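Long-range contacts in major pilin backbone protein T-antigen, T13 (Streptococcus pyogenes, PDB 6BBT), which forms the backbone of a group A streptococcal pilus, probably as a chain of repeated subunits, and serves as the T13 serotyping antigen: residues A[60-66]-A[78-82]; A[13-17]-A[30-34]; A[67-71]-A[187-192]; A[55-59]-A[84-90]; A[2-6]-A[144-148]. All coordinates share one frame; numbering follows the deposited sequence. Where two conformers were deposited one is given.

Contact 2 is the fully buried one: strands 13-17 and 30-34, from opposite sheets of one sandwich, meet through aromatic and aliphatic side chains without a hydrogen bond, around a lysine covalently linked to Asn152. Contact 1 holds the neighbouring strands of those same two sheets, 62-67 and 77-83, and being only partly buried it uses waters as well as apolar side chains. Contact 4 continues these strands into loops, with hydrogen bonds on its outer parts and a hydrophobic inner side. Contact 5, on the surface, is nearly all van der Waals. Contact 3, between two family domains, is mainly polar, built round one asparagine.

Contact 1. Residues A[60-66]-A[78-82]; sequences TTKAIVS and KTSNF
The ring of Phe82 lies against the start of the 60-66 segment. Over one face sits Ala63 CB, 4.1 Å from the ring centroid and displaced toward the rim, a CH-pi contact. At the edge, near the ring plane, comes the backbone: Thr60 O is 3.7 Å from Phe82 CD1. With CG anti to the carbonyl carbon (chi1 -69°), the ring swings toward this chain, and it also touches Ile35, Leu11 and Ile13. Further along, Val65 CG1 rests on Lys78 CB at 3.6 Å. Lys78 then turns at chi2 (-78°) and runs alongside the backbone at Ser66, where its CE comes 3.2 Å from Ser66 O; its ammonium group forms a salt bridge with Asp71. Ser80 CB and OG fill the middle, OG lying 3.5 Å from Ala63 CB. The two strands run antiparallel, 6.5 Å apart at their axes, yet no clear direct hydrogen bond joins them. Strand 62-67 is bonded to 29-37 and strand 77-83 to 10-17, each in its own sheet. Two waters bridge the strands: one donates to both Lys62 O and Asn81 O, at 3.0 Å each, and another accepts from Ile64 N and reaches Ser80 OG weakly. This side of the sandwich is thus held by apolar side chains and water bridges, while backbone bonding stays within each sheet.

Contact 2. Residues A[13-17]-A[30-34]; sequences ITKSM and TFTFT
Lys15 and Phe31 face each other inside the beta sandwich of the isopeptide-containing domain, on strands from opposite sheets; the axes of segments 13-17 and 30-34 pass 9.8 Å apart. The CB of Lys15 lies 4.0 Å from Phe33 CZ. CG, anti to the backbone N (chi1 175°), passes the hydroxyl of Tyr67, and a bend at chi2 (61°) then carries the extended remainder across the Phe31 ring. CE arrives over the centre of one face, 3.7 Å from the Phe31 centroid, in a CH-pi contact. NZ follows over the same ring, 3.7 Å from Phe31 CD1. This nitrogen is covalently joined to CG of Asn152, the intramolecular isopeptide bond, and is hydrogen-bonded to Glu101. As an amide nitrogen it should be uncharged, so its place over the ring is probably not a true cation-pi pair. Burial of the link against an aromatic ring and beside a carboxyl group is consistent with the isopeptide sites of related pilins. Two residues along each strand, Ile13 CG2 sits over the centre of a Phe33 face, 3.9 Å from the centroid. Beyond Lys15, the bent chain of Met17 brings its methyl CE to the edge of Phe31, 3.6 Å from CZ.

Contact 3. Residues A[67-71]-A[187-192]; sequences YDNTD and LYEKGQ
Asn69 meets the backbone of Leu187 and Glu189 where two beta turns, a type I turn at 68-71 and a type II turn at 189-192, come together between the Spy0128-like and DUF7601 family domains. ND2 donates to Leu187 O at 2.8 Å, the bond lying in the carbonyl plane and close to the amide plane of the asparagine. OD1 accepts from Glu189 N at 2.9 Å, the N-H...O angle a nearly straight 165°. ND2 also donates to Met26 O, which accounts for its second hydrogen and ties a third loop to the junction. Backbone groups of Asn69 are satisfied through water: one accepts from Asn69 N and donates to Glu189 OE1, while another donates to Asn69 O and to Gln192 OE1. The other carboxylate oxygen of Glu189 forms a salt bridge with Lys28. The turn of Asn69 is held by Asp68, whose OD1 accepts from Thr70 N in an Asx turn and whose N donates to Asp71 OD2. The Tyr188 ring is nearly parallel to the Asn69 amide (2°) but displaced from it, ND2 approaching its CD1 obliquely at 3.9 Å. On the remaining flank, Gln192 CG lies 3.5 Å from Asn69 OD1.

Contact 4. Residues A[55-59]-A[84-90]; sequences ETTGL and FETVTFS
Hydrogen bonds join Glu55 to Ser90 and the 56-59 turn to Thr86 and Thr88. The carboxylate of Glu55, at the end of an extended chain, accepts from Ser90 N through OE1 at 2.9 Å, on the syn side and close to its plane. The hydroxyl of Ser90 lies beside both carboxylate oxygens, but these bonds are weak and its single proton is not settled between them. Thr57 O accepts from Thr88 N at 3.2 Å, and the same oxygen receives a CA-H...O contact from Val87 CA. Thr86 OG1 also donates to Gly58 O, although the separation of 2.5 Å is unusually short and its exact value doubtful. Gly58, at the third position of a type II turn (phi 85°), has no side chain, and its CA comes 4.6 Å from that of Val87.

Van der Waals contacts, mostly apolar, form the inner layer. Val87 divides its two methyls: CG2 packs on Leu59 CB at 3.7 Å, while CG1, anti to the backbone N (chi1 -178°), touches Glu55 O at 3.5 Å and covers the centre of one face of Phe89. Leu59 CD1 lies 3.9 Å from Phe84 CD1, the two side chains pointing the same way.

Beneath them, Tyr95 and Tyr97 of strand 93-101, Ile35 of strand 29-37 and Pro132 of strand 131-139 receive these rings and aliphatic groups, closing one end of the sandwich.

Contact 5. Residues A[2-6]-A[144-148]; sequences TAGVV and VKKPI
A type II beta turn at the N-terminus, Thr2 to Val5, leads into strand 5-7 and rests on the 144-148 segment, through Gly4 against Lys146 and Ala3 against Lys145 and Pro147. The backbones are in direct contact: Gly4 CA lies 3.4 Å from Lys146 C, and the two CA atoms are 3.7 Å apart. Pro147 covers the same turn, its CD 3.6 Å from Gly4 N and 4.2 Å from Ala3 CB. On the other side of Gly4, Ala3 O approaches Lys145 CB at 3.3 Å. The aliphatic part of Lys145 then runs alongside Val5, whose CG2 meets CD at 3.6 Å. Bends at chi3 (-83°) and chi4 (-82°) turn the rest of this lysine away from the turn. No hydrogen bond crosses between the two segments, and within the turn the closing bond from Val5 N to Thr2 O is weak, at 3.4 Å. What links them is strand 131-139: Gly4 and Lys146 both form backbone hydrogen bonds with Ser137, which also gives its hydroxyl to Lys146 O. Pressed against the Lys146 backbone with no side chain between, and with a positive phi of 75°, Gly4 holds the third position in the manner typical of a type II turn.

Contact 1. Residues A[60-66]-A[78-82]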
# COMPACT_ATOMS: atom_id res chain seq x y z
N THR A 60 16.50 17.58 -10.54
CA THR A 60 15.23 17.23 -9.92
C THR A 60 15.53 16.11 -8.93
O THR A 60 15.97 15.02 -9.33
CB THR A 60 14.21 16.79 -10.99
OG1 THR A 60 13.91 17.90 -11.85
CG2 THR A 60 12.92 16.27 -10.36
N THR A 61 15.31 16.37 -7.64
CA THR A 61 15.76 15.48 -6.58
C THR A 61 14.70 14.45 -6.11
O THR A 61 14.96 13.70 -5.17
CB THR A 61 16.26 16.28 -5.37
OG1 THR A 61 15.22 17.14 -4.90
CG2 THR A 61 17.49 17.12 -5.75
N LYS A 62 13.54 14.44 -6.76
CA LYS A 62 12.43 13.52 -6.48
C LYS A 62 12.04 12.78 -7.76
O LYS A 62 11.95 13.39 -8.83
CB LYS A 62 11.19 14.26 -5.97
CG LYS A 62 11.41 15.21 -4.81
CD LYS A 62 11.78 14.49 -3.53
CE LYS A 62 11.62 15.43 -2.35
NZ LYS A 62 12.06 14.82 -1.06
N ALA A 63 11.84 11.46 -7.65
CA ALA A 63 11.23 10.65 -8.69
C ALA A 63 10.04 9.88 -8.05
O ALA A 63 10.08 9.53 -6.87
CB ALA A 63 12.25 9.70 -9.26
N ILE A 64 8.98 9.68 -8.82
CA ILE A 64 7.77 9.06 -8.27
C ILE A 64 7.23 7.97 -9.19
O ILE A 64 7.40 8.03 -10.41
CB ILE A 64 6.65 10.11 -8.00
CG1 ILE A 64 6.09 10.69 -9.31
CG2 ILE A 64 7.16 11.24 -7.11
CD1 ILE A 64 4.92 11.63 -9.09
N VAL A 65 6.60 6.96 -8.59
CA VAL A 65 5.82 5.98 -9.34
C VAL A 65 4.46 5.93 -8.64
O VAL A 65 4.36 6.24 -7.45
CB VAL A 65 6.43 4.54 -9.40
CG1 VAL A 65 7.74 4.50 -10.17
CG2 VAL A 65 6.59 3.94 -8.01
N SER A 66 3.44 5.55 -9.40
CA SER A 66 2.06 5.58 -8.93
C SER A 66 1.44 4.24 -9.14
O SER A 66 1.64 3.63 -10.20
CB SER A 66 1.26 6.60 -9.74
OG SER A 66 1.80 7.88 -9.53
N LYS A 78 7.01 -0.97 -11.44
CA LYS A 78 7.00 0.33 -12.09
C LYS A 78 8.44 0.81 -12.22
O LYS A 78 9.32 0.34 -11.50
CB LYS A 78 6.27 1.38 -11.26
CG LYS A 78 4.89 1.04 -10.80
CD LYS A 78 3.87 1.20 -11.88
CE LYS A 78 2.54 0.76 -11.32
NZ LYS A 78 1.43 1.06 -12.24
N THR A 79 8.67 1.77 -13.11
CA THR A 79 9.99 2.36 -13.29
C THR A 79 9.94 3.86 -13.31
O THR A 79 8.96 4.46 -13.75
CB THR A 79 10.66 1.86 -14.58
OG1 THR A 79 9.92 2.34 -15.71
CG2 THR A 79 10.70 0.34 -14.62
N SER A 80 10.99 4.48 -12.81
CA SER A 80 11.20 5.91 -12.96
C SER A 80 12.70 6.13 -13.16
O SER A 80 13.46 5.18 -13.39
CB SER A 80 10.69 6.66 -11.72
OG SER A 80 10.65 8.05 -11.96
N ASN A 81 13.13 7.38 -13.09
CA ASN A 81 14.56 7.66 -13.16
C ASN A 81 14.92 8.99 -12.54
O ASN A 81 14.05 9.81 -12.25
CB ASN A 81 15.06 7.58 -14.61
CG ASN A 81 14.49 8.67 -15.48
OD1 ASN A 81 14.97 9.80 -15.47
ND2 ASN A 81 13.45 8.34 -16.24
N PHE A 82 16.21 9.19 -12.31
CA PHE A 82 16.75 10.51 -12.06
C PHE A 82 17.57 10.89 -13.28
O PHE A 82 18.20 10.03 -13.91
CB PHE A 82 17.63 10.50 -10.84
CG PHE A 82 16.88 10.29 -9.57
CD1 PHE A 82 16.21 11.34 -8.96
CD2 PHE A 82 16.88 9.04 -8.96
CE1 PHE A 82 15.55 11.15 -7.77
CE2 PHE A 82 16.22 8.85 -7.76
CZ PHE A 82 15.56 9.90 -7.17
O HOH W 1 13.40 12.59 -11.32
O HOH W 2 9.03 11.00 -11.56

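Contact 2. Residues A[13-17]-A[30-34]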
# COMPACT_ATOMS: atom_id res chain seq x y z
N ILE A 13 15.33 3.68 -11.80
CA ILE A 13 14.80 3.18 -10.53
C ILE A 13 13.68 2.18 -10.86
O ILE A 13 12.82 2.45 -11.72
CB ILE A 13 14.17 4.29 -9.65
CG1 ILE A 13 15.11 5.49 -9.46
CG2 ILE A 13 13.73 3.73 -8.30
CD1 ILE A 13 16.40 5.19 -8.71
N THR A 14 13.69 1.02 -10.20
CA THR A 14 12.61 0.06 -10.31
C THR A 14 11.91 -0.03 -8.97
O THR A 14 12.55 -0.06 -7.93
CB THR A 14 13.13 -1.33 -10.73
OG1 THR A 14 13.60 -1.25 -12.08
CG2 THR A 14 12.00 -2.41 -10.70
N LYS A 15 10.59 -0.07 -9.01
CA LYS A 15 9.79 -0.32 -7.84
C LYS A 15 9.03 -1.59 -8.08
O LYS A 15 8.36 -1.71 -9.10
CB LYS A 15 8.81 0.83 -7.62
CG LYS A 15 7.84 0.62 -6.48
CD LYS A 15 8.52 0.47 -5.14
CE LYS A 15 7.52 0.24 -4.02
NZ LYS A 15 8.13 0.19 -2.67
N SER A 16 9.12 -2.53 -7.15
CA SER A 16 8.31 -3.74 -7.18
C SER A 16 7.41 -3.74 -5.96
O SER A 16 7.88 -3.57 -4.84
CB SER A 16 9.17 -4.99 -7.18
OG SER A 16 9.98 -5.00 -8.34
N MET A 17 6.11 -3.89 -6.19
CA MET A 17 5.17 -4.12 -5.11
C MET A 17 4.94 -5.63 -5.06
O MET A 17 4.64 -6.24 -6.08
CB MET A 17 3.84 -3.42 -5.38
CG MET A 17 2.81 -3.59 -4.27
SD MET A 17 3.25 -2.61 -2.83
CE MET A 17 2.16 -1.19 -3.03
N THR A 30 1.32 6.57 -4.14
CA THR A 30 2.57 6.85 -4.86
C THR A 30 3.71 6.46 -3.96
O THR A 30 3.56 6.41 -2.74
CB THR A 30 2.71 8.33 -5.25
OG1 THR A 30 2.70 9.12 -4.06
CG2 THR A 30 1.57 8.76 -6.14
N PHE A 31 4.83 6.13 -4.57
CA PHE A 31 6.09 6.01 -3.84
C PHE A 31 7.04 7.06 -4.38
O PHE A 31 7.10 7.29 -5.58
CB PHE A 31 6.69 4.61 -4.01
CG PHE A 31 5.85 3.56 -3.38
CD1 PHE A 31 6.03 3.22 -2.05
CD2 PHE A 31 4.82 2.97 -4.09
CE1 PHE A 31 5.24 2.27 -1.45
CE2 PHE A 31 4.01 2.01 -3.49
CZ PHE A 31 4.22 1.66 -2.16
N THR A 32 7.79 7.68 -3.48
CA THR A 32 8.68 8.76 -3.83
C THR A 32 10.11 8.36 -3.49
O THR A 32 10.38 7.91 -2.38
CB THR A 32 8.28 10.03 -3.07
OG1 THR A 32 7.01 10.46 -3.57
CG2 THR A 32 9.29 11.17 -3.28
N PHE A 33 11.00 8.53 -4.45
CA PHE A 33 12.41 8.30 -4.25
C PHE A 33 13.11 9.66 -4.20
O PHE A 33 12.73 10.58 -4.92
CB PHE A 33 12.95 7.41 -5.36
CG PHE A 33 12.02 6.30 -5.67
CD1 PHE A 33 11.86 5.27 -4.77
CD2 PHE A 33 11.18 6.36 -6.78
CE1 PHE A 33 10.94 4.26 -5.01
CE2 PHE A 33 10.28 5.34 -7.03
CZ PHE A 33 10.15 4.30 -6.14
N THR A 34 14.09 9.76 -3.31
CA THR A 34 14.82 10.99 -3.08
C THR A 34 16.28 10.72 -3.38
O THR A 34 16.81 9.66 -3.04
CB THR A 34 14.73 11.43 -1.61
OG1 THR A 34 13.37 11.44 -1.20
CG2 THR A 34 15.29 12.83 -1.44

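Contact 3. Residues A[67-71]-A[187-192]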
# COMPACT_ATOMS: atom_id res chain seq x y z
N TYR A 67 0.69 3.79 -8.14
CA TYR A 67 -0.17 2.61 -8.26
C TYR A 67 -1.64 3.01 -8.16
O TYR A 67 -1.98 4.00 -7.54
CB TYR A 67 0.15 1.63 -7.13
CG TYR A 67 1.45 0.96 -7.33
CD1 TYR A 67 1.54 -0.21 -8.07
CD2 TYR A 67 2.62 1.48 -6.79
CE1 TYR A 67 2.74 -0.85 -8.27
CE2 TYR A 67 3.85 0.86 -6.99
CZ TYR A 67 3.91 -0.31 -7.73
OH TYR A 67 5.10 -0.98 -7.94
N ASP A 68 -2.52 2.25 -8.80
CA ASP A 68 -3.94 2.43 -8.53
C ASP A 68 -4.66 1.10 -8.45
O ASP A 68 -4.05 0.03 -8.64
CB ASP A 68 -4.58 3.44 -9.49
CG ASP A 68 -4.76 2.92 -10.90
OD1 ASP A 68 -4.89 1.69 -11.14
OD2 ASP A 68 -4.81 3.79 -11.79
N ASN A 69 -5.93 1.17 -8.11
CA ASN A 69 -6.74 -0.02 -7.83
C ASN A 69 -6.85 -0.98 -9.02
O ASN A 69 -7.13 -2.15 -8.82
CB ASN A 69 -8.14 0.37 -7.39
CG ASN A 69 -8.19 1.17 -6.08
OD1 ASN A 69 -9.13 1.92 -5.89
ND2 ASN A 69 -7.20 1.02 -5.20
N THR A 70 -6.67 -0.50 -10.24
CA THR A 70 -6.70 -1.36 -11.41
C THR A 70 -5.40 -2.15 -11.64
O THR A 70 -5.36 -3.02 -12.51
CB THR A 70 -7.01 -0.58 -12.71
OG1 THR A 70 -5.96 0.34 -12.99
CG2 THR A 70 -8.33 0.17 -12.62
N ASP A 71 -4.33 -1.83 -10.91
CA ASP A 71 -3.07 -2.54 -11.09
C ASP A 71 -3.16 -3.95 -10.50
O ASP A 71 -3.50 -4.12 -9.32
CB ASP A 71 -1.89 -1.76 -10.50
CG ASP A 71 -1.57 -0.50 -11.29
OD1 ASP A 71 -1.88 -0.44 -12.51
OD2 ASP A 71 -1.04 0.46 -10.71
N LEU A 187 -7.35 5.67 -0.96
CA LEU A 187 -6.60 4.50 -1.41
C LEU A 187 -7.44 3.46 -2.15
O LEU A 187 -6.89 2.75 -2.98
CB LEU A 187 -5.97 3.77 -0.23
CG LEU A 187 -4.85 4.38 0.63
CD1 LEU A 187 -3.86 3.27 1.02
CD2 LEU A 187 -4.07 5.48 -0.04
N TYR A 188 -8.71 3.33 -1.79
CA TYR A 188 -9.59 2.30 -2.36
C TYR A 188 -10.90 2.95 -2.76
O TYR A 188 -11.71 3.29 -1.93
CB TYR A 188 -9.81 1.16 -1.33
CG TYR A 188 -8.50 0.62 -0.82
CD1 TYR A 188 -7.76 -0.27 -1.59
CD2 TYR A 188 -7.98 1.02 0.40
CE1 TYR A 188 -6.55 -0.76 -1.14
CE2 TYR A 188 -6.78 0.53 0.86
CZ TYR A 188 -6.06 -0.34 0.08
OH TYR A 188 -4.86 -0.80 0.54
N GLU A 189 -11.10 3.07 -4.07
CA GLU A 189 -12.10 3.93 -4.65
C GLU A 189 -13.41 3.21 -4.92
O GLU A 189 -13.49 1.98 -5.06
CB GLU A 189 -11.57 4.50 -5.96
CG GLU A 189 -10.25 5.25 -5.78
CD GLU A 189 -9.99 6.24 -6.91
OE1 GLU A 189 -9.98 5.81 -8.08
OE2 GLU A 189 -9.81 7.44 -6.60
N LYS A 190 -14.45 4.03 -5.01
CA LYS A 190 -15.79 3.60 -5.38
C LYS A 190 -15.79 2.79 -6.66
O LYS A 190 -15.09 3.10 -7.62
CB LYS A 190 -16.68 4.84 -5.60
CG LYS A 190 -18.14 4.56 -5.91
CD LYS A 190 -18.91 5.88 -6.03
CE LYS A 190 -20.31 5.67 -6.60
NZ LYS A 190 -21.19 4.74 -5.82
N GLY A 191 -16.60 1.74 -6.67
CA GLY A 191 -16.69 0.91 -7.85
C GLY A 191 -15.66 -0.20 -7.95
O GLY A 191 -15.76 -1.02 -8.86
N GLN A 192 -14.68 -0.26 -7.04
CA GLN A 192 -13.78 -1.42 -6.98
C GLN A 192 -14.43 -2.51 -6.16
O GLN A 192 -15.36 -2.24 -5.39
CB GLN A 192 -12.43 -1.00 -6.41
CG GLN A 192 -11.75 0.04 -7.29
CD GLN A 192 -11.36 -0.53 -8.63
OE1 GLN A 192 -10.80 -1.59 -8.71
NE2 GLN A 192 -11.63 0.19 -9.69
O HOH W 3 -7.69 3.62 -8.30
O HOH W 4 -9.28 -3.41 -10.23

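Contact 4. Residues A[55-59]-A[84-90]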
# COMPACT_ATOMS: atom_id res chain seq x y z
N GLU A 55 26.52 17.05 -6.79
CA GLU A 55 26.05 18.42 -7.04
C GLU A 55 24.59 18.41 -7.51
O GLU A 55 24.22 17.61 -8.39
CB GLU A 55 26.97 19.15 -8.04
CG GLU A 55 28.11 19.90 -7.34
CD GLU A 55 29.35 20.15 -8.20
OE1 GLU A 55 29.25 20.27 -9.44
OE2 GLU A 55 30.45 20.23 -7.60
N THR A 56 23.77 19.27 -6.92
CA THR A 56 22.32 19.28 -7.10
C THR A 56 21.76 20.49 -7.86
O THR A 56 20.54 20.60 -7.99
CB THR A 56 21.60 19.23 -5.74
OG1 THR A 56 21.98 20.37 -4.96
CG2 THR A 56 21.95 17.97 -4.98
N THR A 57 22.61 21.37 -8.38
CA THR A 57 22.15 22.53 -9.16
C THR A 57 21.58 22.08 -10.50
O THR A 57 22.32 21.57 -11.35
CB THR A 57 23.29 23.56 -9.39
OG1 THR A 57 23.59 24.21 -8.15
CG2 THR A 57 22.92 24.63 -10.44
N GLY A 58 20.27 22.27 -10.68
CA GLY A 58 19.56 21.80 -11.87
C GLY A 58 19.09 20.35 -11.81
O GLY A 58 18.60 19.83 -12.82
N LEU A 59 19.23 19.70 -10.66
CA LEU A 59 18.80 18.30 -10.49
C LEU A 59 17.42 18.26 -9.87
O LEU A 59 17.21 18.81 -8.79
CB LEU A 59 19.77 17.53 -9.58
CG LEU A 59 19.47 16.04 -9.33
CD1 LEU A 59 19.62 15.20 -10.59
CD2 LEU A 59 20.41 15.55 -8.24
N PHE A 84 20.59 13.20 -14.70
CA PHE A 84 21.77 14.03 -14.44
C PHE A 84 22.16 14.94 -15.61
O PHE A 84 22.97 15.86 -15.42
CB PHE A 84 22.95 13.16 -14.01
CG PHE A 84 22.70 12.41 -12.73
CD1 PHE A 84 22.75 13.07 -11.51
CD2 PHE A 84 22.39 11.06 -12.75
CE1 PHE A 84 22.51 12.40 -10.33
CE2 PHE A 84 22.15 10.38 -11.57
CZ PHE A 84 22.20 11.04 -10.36
N GLU A 85 21.60 14.69 -16.80
CA GLU A 85 21.76 15.58 -17.97
C GLU A 85 21.56 17.05 -17.65
O GLU A 85 22.25 17.90 -18.21
CB GLU A 85 20.76 15.18 -19.07
CG GLU A 85 20.69 16.07 -20.32
CD GLU A 85 21.90 15.93 -21.22
OE1 GLU A 85 21.72 15.53 -22.39
OE2 GLU A 85 23.03 16.21 -20.76
N THR A 86 20.62 17.35 -16.76
CA THR A 86 20.22 18.72 -16.44
C THR A 86 21.12 19.45 -15.44
O THR A 86 20.89 20.61 -15.15
CB THR A 86 18.76 18.75 -15.91
OG1 THR A 86 18.69 18.09 -14.64
CG2 THR A 86 17.79 18.08 -16.89
N VAL A 87 22.15 18.78 -14.91
CA VAL A 87 22.94 19.33 -13.82
C VAL A 87 24.17 20.09 -14.35
O VAL A 87 24.80 19.65 -15.31
CB VAL A 87 23.40 18.20 -12.87
CG1 VAL A 87 24.20 18.74 -11.69
CG2 VAL A 87 22.18 17.41 -12.39
N THR A 88 24.50 21.21 -13.70
CA THR A 88 25.75 21.93 -13.96
C THR A 88 26.81 21.48 -12.96
O THR A 88 26.80 21.89 -11.79
CB THR A 88 25.58 23.47 -13.90
OG1 THR A 88 24.50 23.86 -14.76
CG2 THR A 88 26.86 24.19 -14.35
N PHE A 89 27.71 20.62 -13.41
CA PHE A 89 28.85 20.17 -12.61
C PHE A 89 30.02 21.15 -12.78
O PHE A 89 30.37 21.52 -13.89
CB PHE A 89 29.29 18.77 -13.03
CG PHE A 89 28.25 17.70 -12.76
CD1 PHE A 89 28.04 17.24 -11.47
CD2 PHE A 89 27.52 17.14 -13.81
CE1 PHE A 89 27.10 16.24 -11.22
CE2 PHE A 89 26.57 16.14 -13.57
CZ PHE A 89 26.37 15.69 -12.27
N SER A 90 30.64 21.54 -11.66
CA SER A 90 31.75 22.50 -11.68
C SER A 90 33.08 21.94 -12.22
O SER A 90 33.96 22.72 -12.57
CB SER A 90 31.96 23.08 -10.27
OG SER A 90 31.96 22.05 -9.30

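Contact 5. Residues A[2-6]-A[144-148]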
# COMPACT_ATOMS: atom_id res chain seq x y z
N THR A 2 27.64 -4.71 -17.62
CA THR A 2 27.62 -5.10 -16.17
C THR A 2 26.36 -4.56 -15.47
O THR A 2 25.89 -3.45 -15.77
CB THR A 2 28.87 -4.60 -15.42
N ALA A 3 25.83 -5.35 -14.54
CA ALA A 3 24.68 -4.94 -13.73
C ALA A 3 25.05 -3.72 -12.88
O ALA A 3 26.17 -3.63 -12.36
CB ALA A 3 24.20 -6.08 -12.86
N GLY A 4 24.13 -2.76 -12.79
CA GLY A 4 24.34 -1.55 -11.99
C GLY A 4 25.28 -0.51 -12.56
O GLY A 4 25.61 0.45 -11.85
N VAL A 5 25.72 -0.67 -13.82
CA VAL A 5 26.50 0.33 -14.54
C VAL A 5 25.71 0.76 -15.77
O VAL A 5 25.37 -0.07 -16.62
CB VAL A 5 27.88 -0.19 -14.98
CG1 VAL A 5 28.69 0.91 -15.66
CG2 VAL A 5 28.63 -0.75 -13.78
N VAL A 6 25.43 2.05 -15.85
CA VAL A 6 24.64 2.62 -16.93
C VAL A 6 25.55 3.57 -17.69
O VAL A 6 26.16 4.47 -17.09
CB VAL A 6 23.41 3.35 -16.36
CG1 VAL A 6 22.80 4.33 -17.37
CG2 VAL A 6 22.38 2.31 -15.91
N VAL A 144 28.92 -4.62 -4.31
CA VAL A 144 28.25 -5.26 -5.43
C VAL A 144 27.44 -4.25 -6.24
O VAL A 144 26.46 -3.68 -5.75
CB VAL A 144 27.32 -6.39 -4.94
CG1 VAL A 144 26.51 -6.98 -6.09
CG2 VAL A 144 28.14 -7.46 -4.23
N LYS A 145 27.83 -4.05 -7.49
CA LYS A 145 27.09 -3.22 -8.41
C LYS A 145 25.79 -3.93 -8.78
O LYS A 145 25.79 -5.12 -9.08
CB LYS A 145 27.90 -2.92 -9.66
CG LYS A 145 29.14 -2.09 -9.41
CD LYS A 145 29.94 -1.91 -10.69
CE LYS A 145 30.84 -3.11 -10.98
NZ LYS A 145 32.12 -3.02 -10.20
N LYS A 146 24.68 -3.19 -8.70
CA LYS A 146 23.39 -3.69 -9.17
C LYS A 146 22.40 -2.53 -9.34
O LYS A 146 22.53 -1.50 -8.68
CB LYS A 146 22.82 -4.76 -8.23
CG LYS A 146 22.78 -4.35 -6.78
CD LYS A 146 21.96 -5.31 -5.93
CE LYS A 146 22.78 -6.45 -5.37
NZ LYS A 146 22.06 -7.05 -4.20
N PRO A 147 21.41 -2.70 -10.24
CA PRO A 147 20.43 -1.65 -10.44
C PRO A 147 19.59 -1.40 -9.19
O PRO A 147 19.42 -2.30 -8.37
CB PRO A 147 19.59 -2.16 -11.62
CG PRO A 147 19.76 -3.63 -11.61
CD PRO A 147 21.14 -3.88 -11.08
N ILE A 148 19.13 -0.17 -9.02
CA ILE A 148 18.33 0.19 -7.85
C ILE A 148 16.93 -0.40 -8.00
O ILE A 148 16.25 -0.12 -8.96
CB ILE A 148 18.24 1.72 -7.68
CG1 ILE A 148 19.65 2.28 -7.48
CG2 ILE A 148 17.34 2.06 -6.50
CD1 ILE A 148 19.71 3.73 -7.04